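Local coordinates for protein xylanase Y (Bacillus halodurans, PDB 1WU4) that hydrolyses xylooligosaccharides of three or more units, releasing xylose from the reducing end with inversion of anomeric configuration, at residues Y303-I308 / F313-L318. The protein carries 1 engineered substitution. Residues are numbered along the deposited sequence; the frame is centred on the assembly and turned at random.
Sequences YRRYKI and FEEKSL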
ATOM      1  N   TYR A 303     -12.844  13.318  13.163  1.00 12.21           N
ATOM      2  CA  TYR A 303     -12.100  13.385  11.904  1.00 11.09           C
ATOM      3  C   TYR A 303     -13.075  13.548  10.739  1.00 11.62           C
ATOM      4  O   TYR A 303     -14.079  12.840  10.652  1.00 11.30           O
ATOM      5  CB  TYR A 303     -11.275  12.117  11.668  1.00 11.43           C
ATOM      6  CG  TYR A 303     -10.084  11.900  12.581  1.00 11.44           C
ATOM      7  CD1 TYR A 303      -9.550  12.932  13.358  1.00 11.59           C
ATOM      8  CD2 TYR A 303      -9.456  10.659  12.619  1.00 11.40           C
ATOM      9  CE1 TYR A 303      -8.411  12.721  14.147  1.00 11.40           C
ATOM     10  CE2 TYR A 303      -8.332  10.440  13.393  1.00 10.80           C
ATOM     11  CZ  TYR A 303      -7.808  11.467  14.153  1.00  9.70           C
ATOM     12  OH  TYR A 303      -6.677  11.215  14.895  1.00 12.83           O
ATOM     13  N   ARG A 304     -12.763  14.472   9.837  1.00 10.87           N
ATOM     14  CA  ARG A 304     -13.611  14.746   8.681  1.00 11.50           C
ATOM     15  C   ARG A 304     -12.846  14.563   7.386  1.00 10.03           C
ATOM     16  O   ARG A 304     -11.704  14.108   7.371  1.00 10.54           O
ATOM     17  CB  ARG A 304     -14.068  16.209   8.683  1.00 13.53           C
ATOM     18  CG  ARG A 304     -14.502  16.782  10.011  1.00 12.17           C
ATOM     19  CD  ARG A 304     -15.809  16.186  10.469  1.00 13.38           C
ATOM     20  NE  ARG A 304     -16.301  16.865  11.664  1.00 15.32           N
ATOM     21  CZ  ARG A 304     -16.843  18.080  11.668  1.00 16.86           C
ATOM     22  NH1 ARG A 304     -16.974  18.760  10.534  1.00 17.91           N
ATOM     23  NH2 ARG A 304     -17.250  18.621  12.809  1.00 19.81           N
ATOM     24  N   ARG A 305     -13.522  14.914   6.298  1.00 13.06           N
ATOM     25  CA  ARG A 305     -12.908  14.952   4.987  1.00 10.68           C
ATOM     26  C   ARG A 305     -12.430  16.405   5.063  1.00  9.91           C
ATOM     27  O   ARG A 305     -13.157  17.265   5.572  1.00 10.91           O
ATOM     28  CB  ARG A 305     -13.949  14.825   3.869  1.00 10.71           C
ATOM     29  CG  ARG A 305     -13.369  15.020   2.463  1.00 10.98           C
ATOM     30  CD  ARG A 305     -14.451  15.230   1.411  1.00  9.36           C
ATOM     31  NE  ARG A 305     -15.300  14.057   1.217  1.00  9.59           N
ATOM     32  CZ  ARG A 305     -15.006  13.030   0.427  1.00 10.67           C
ATOM     33  NH1 ARG A 305     -13.871  13.009  -0.261  1.00 13.09           N
ATOM     34  NH2 ARG A 305     -15.860  12.023   0.310  1.00 11.20           N
ATOM     35  N   TYR A 306     -11.220  16.684   4.600  1.00 11.20           N
ATOM     36  CA  TYR A 306     -10.700  18.051   4.638  1.00  9.99           C
ATOM     37  C   TYR A 306     -10.171  18.446   3.275  1.00 10.42           C
ATOM     38  O   TYR A 306      -9.681  17.596   2.527  1.00  9.96           O
ATOM     39  CB  TYR A 306      -9.520  18.172   5.611  1.00  9.51           C
ATOM     40  CG  TYR A 306      -9.780  17.716   7.023  1.00 10.36           C
ATOM     41  CD1 TYR A 306     -10.338  18.577   7.967  1.00 11.60           C
ATOM     42  CD2 TYR A 306      -9.473  16.415   7.415  1.00 11.48           C
ATOM     43  CE1 TYR A 306     -10.585  18.151   9.270  1.00 12.20           C
ATOM     44  CE2 TYR A 306      -9.717  15.979   8.708  1.00 11.98           C
ATOM     45  CZ  TYR A 306     -10.273  16.848   9.629  1.00 11.10           C
ATOM     46  OH  TYR A 306     -10.527  16.395  10.902  1.00 13.80           O
ATOM     47  N   LYS A 307     -10.275  19.729   2.942  1.00 11.16           N
ATOM     48  CA  LYS A 307      -9.676  20.198   1.702  1.00 10.16           C
ATOM     49  C   LYS A 307      -8.206  20.084   2.106  1.00 10.85           C
ATOM     50  O   LYS A 307      -7.898  20.077   3.303  1.00 11.36           O
ATOM     51  CB  LYS A 307     -10.059  21.654   1.424  1.00 13.74           C
ATOM     52  CG  LYS A 307     -11.556  21.852   1.244  1.00 15.08           C
ATOM     53  CD  LYS A 307     -11.916  23.276   0.840  1.00 22.89           C
ATOM     54  CE  LYS A 307     -11.637  23.530  -0.627  1.00 26.62           C
ATOM     55  NZ  LYS A 307     -12.144  24.867  -1.048  1.00 27.22           N
ATOM     56  N   ILE A 308      -7.289  19.990   1.156  1.00 11.14           N
ATOM     57  CA  ILE A 308      -5.903  19.826   1.566  1.00 11.26           C
ATOM     58  C   ILE A 308      -5.338  20.996   2.357  1.00 10.82           C
ATOM     59  O   ILE A 308      -4.334  20.845   3.044  1.00 11.06           O
ATOM     60  CB  ILE A 308      -4.971  19.488   0.371  1.00  9.91           C
ATOM     61  CG1 ILE A 308      -4.961  20.619  -0.656  1.00 11.11           C
ATOM     62  CG2 ILE A 308      -5.425  18.174  -0.268  1.00 11.25           C
ATOM     63  CD1 ILE A 308      -3.904  20.431  -1.732  1.00 12.70           C
ATOM     64  N   PHE A 313     -14.931  19.568   6.050  1.00 13.39           N
ATOM     65  CA  PHE A 313     -16.228  19.313   5.434  1.00 13.28           C
ATOM     66  C   PHE A 313     -17.076  18.791   6.588  1.00 11.93           C
ATOM     67  O   PHE A 313     -16.537  18.422   7.632  1.00 12.72           O
ATOM     68  CB  PHE A 313     -16.131  18.203   4.384  1.00 11.27           C
ATOM     69  CG  PHE A 313     -15.594  18.649   3.058  1.00 13.82           C
ATOM     70  CD1 PHE A 313     -16.462  18.979   2.022  1.00 12.36           C
ATOM     71  CD2 PHE A 313     -14.223  18.710   2.832  1.00 11.62           C
ATOM     72  CE1 PHE A 313     -15.974  19.359   0.775  1.00 14.59           C
ATOM     73  CE2 PHE A 313     -13.722  19.091   1.586  1.00 11.82           C
ATOM     74  CZ  PHE A 313     -14.600  19.415   0.556  1.00 12.63           C
ATOM     75  N   GLU A 314     -18.390  18.754   6.408  1.00 12.98           N
ATOM     76  CA  GLU A 314     -19.255  18.223   7.454  1.00 13.73           C
ATOM     77  C   GLU A 314     -19.066  16.711   7.508  1.00 12.10           C
ATOM     78  O   GLU A 314     -19.105  16.110   8.580  1.00 13.41           O
ATOM     79  CB  GLU A 314     -20.724  18.532   7.160  1.00 17.98           C
ATOM     80  CG  GLU A 314     -21.116  19.985   7.339  1.00 26.20           C
ATOM     81  CD  GLU A 314     -22.607  20.200   7.169  1.00 33.74           C
ATOM     82  OE1 GLU A 314     -23.386  19.553   7.902  1.00 38.05           O
ATOM     83  OE2 GLU A 314     -22.999  21.012   6.305  1.00 37.94           O
ATOM     84  N   GLU A 315     -18.854  16.105   6.344  1.00 12.26           N
ATOM     85  CA  GLU A 315     -18.677  14.661   6.254  1.00 10.66           C
ATOM     86  C   GLU A 315     -17.531  14.133   7.107  1.00 13.85           C
ATOM     87  O   GLU A 315     -16.413  14.652   7.073  1.00 12.09           O
ATOM     88  CB  GLU A 315     -18.461  14.233   4.795  1.00 12.86           C
ATOM     89  CG  GLU A 315     -18.153  12.743   4.651  1.00 13.89           C
ATOM     90  CD  GLU A 315     -18.065  12.275   3.211  1.00 14.77           C
ATOM     91  OE1 GLU A 315     -17.665  13.069   2.333  1.00 13.73           O
ATOM     92  OE2 GLU A 315     -18.383  11.092   2.958  1.00 16.88           O
ATOM     93  N   LYS A 316     -17.825  13.093   7.879  1.00 12.52           N
ATOM     94  CA  LYS A 316     -16.825  12.470   8.730  1.00 11.37           C
ATOM     95  C   LYS A 316     -15.978  11.507   7.912  1.00 12.70           C
ATOM     96  O   LYS A 316     -16.399  11.019   6.862  1.00 11.90           O
ATOM     97  CB  LYS A 316     -17.495  11.676   9.856  1.00 14.13           C
ATOM     98  CG  LYS A 316     -18.271  12.500  10.867  1.00 18.58           C
ATOM     99  CD  LYS A 316     -17.345  13.303  11.760  1.00 22.80           C
ATOM    100  CE  LYS A 316     -18.110  13.926  12.916  1.00 25.43           C
ATOM    101  NZ  LYS A 316     -18.738  12.882  13.774  1.00 26.37           N
ATOM    102  N   SER A 317     -14.773  11.246   8.400  1.00 11.71           N
ATOM    103  CA  SER A 317     -13.890  10.289   7.760  1.00 10.40           C
ATOM    104  C   SER A 317     -14.639   8.960   7.783  1.00 10.27           C
ATOM    105  O   SER A 317     -15.284   8.628   8.781  1.00 11.97           O
ATOM    106  CB  SER A 317     -12.599  10.161   8.567  1.00 10.60           C
ATOM    107  OG  SER A 317     -11.852   9.025   8.169  1.00  9.86           O
ATOM    108  N   LEU A 318     -14.567   8.208   6.692  1.00  9.80           N
ATOM    109  CA  LEU A 318     -15.235   6.914   6.640  1.00  9.79           C
ATOM    110  C   LEU A 318     -14.319   5.836   7.209  1.00 10.15           C
ATOM    111  O   LEU A 318     -14.758   4.715   7.470  1.00 11.50           O
ATOM    112  CB  LEU A 318     -15.611   6.564   5.198  1.00 13.32           C
ATOM    113  CG  LEU A 318     -16.821   7.303   4.621  1.00 15.39           C
ATOM    114  CD1 LEU A 318     -16.939   7.009   3.135  1.00 17.98           C
ATOM    115  CD2 LEU A 318     -18.082   6.870   5.355  1.00 18.36           C
TER
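R305 works with both halves of its side chain against F313 and E315. The chain runs out across the phenyl ring because CG lies opposite the backbone N (chi1 173°), setting CD over one face, 3.9 Å from the F313 ring centroid, in a CH-pi contact. Beyond the bend at chi3 the guanidinium stands steeply to that ring and grips E315 side-on: NE (2.8 Å) and NH2 (2.9 Å) of R305 both bond to E315 OE1, from the same face of the carboxylate. With an alanine at this position, the E315 carboxylate would probably lose its charged mate and the F313 ring its CH-pi contact.

R304 turns elsewhere: its NH1 bonds to F313 O at 3.0 Å, with the oxygen in the guanidinium plane, while its chain crosses that of K316 at a slant, CD to CD 3.5 Å. Main-chain bonds from F313 N to R305 O, R305 N to E315 O and S317 N to Y303 O hold the pairing on both flanks of the corner at E314 and E315; R304 and K316 form a non-hydrogen-bonded antiparallel pair whose side chains set out divergently. F261 adds a cation-pi contact to R305, and Y303 packs on helix 320-329, in the connection between helices 282-295 and 320-329 of the (alpha/alpha)6 barrel.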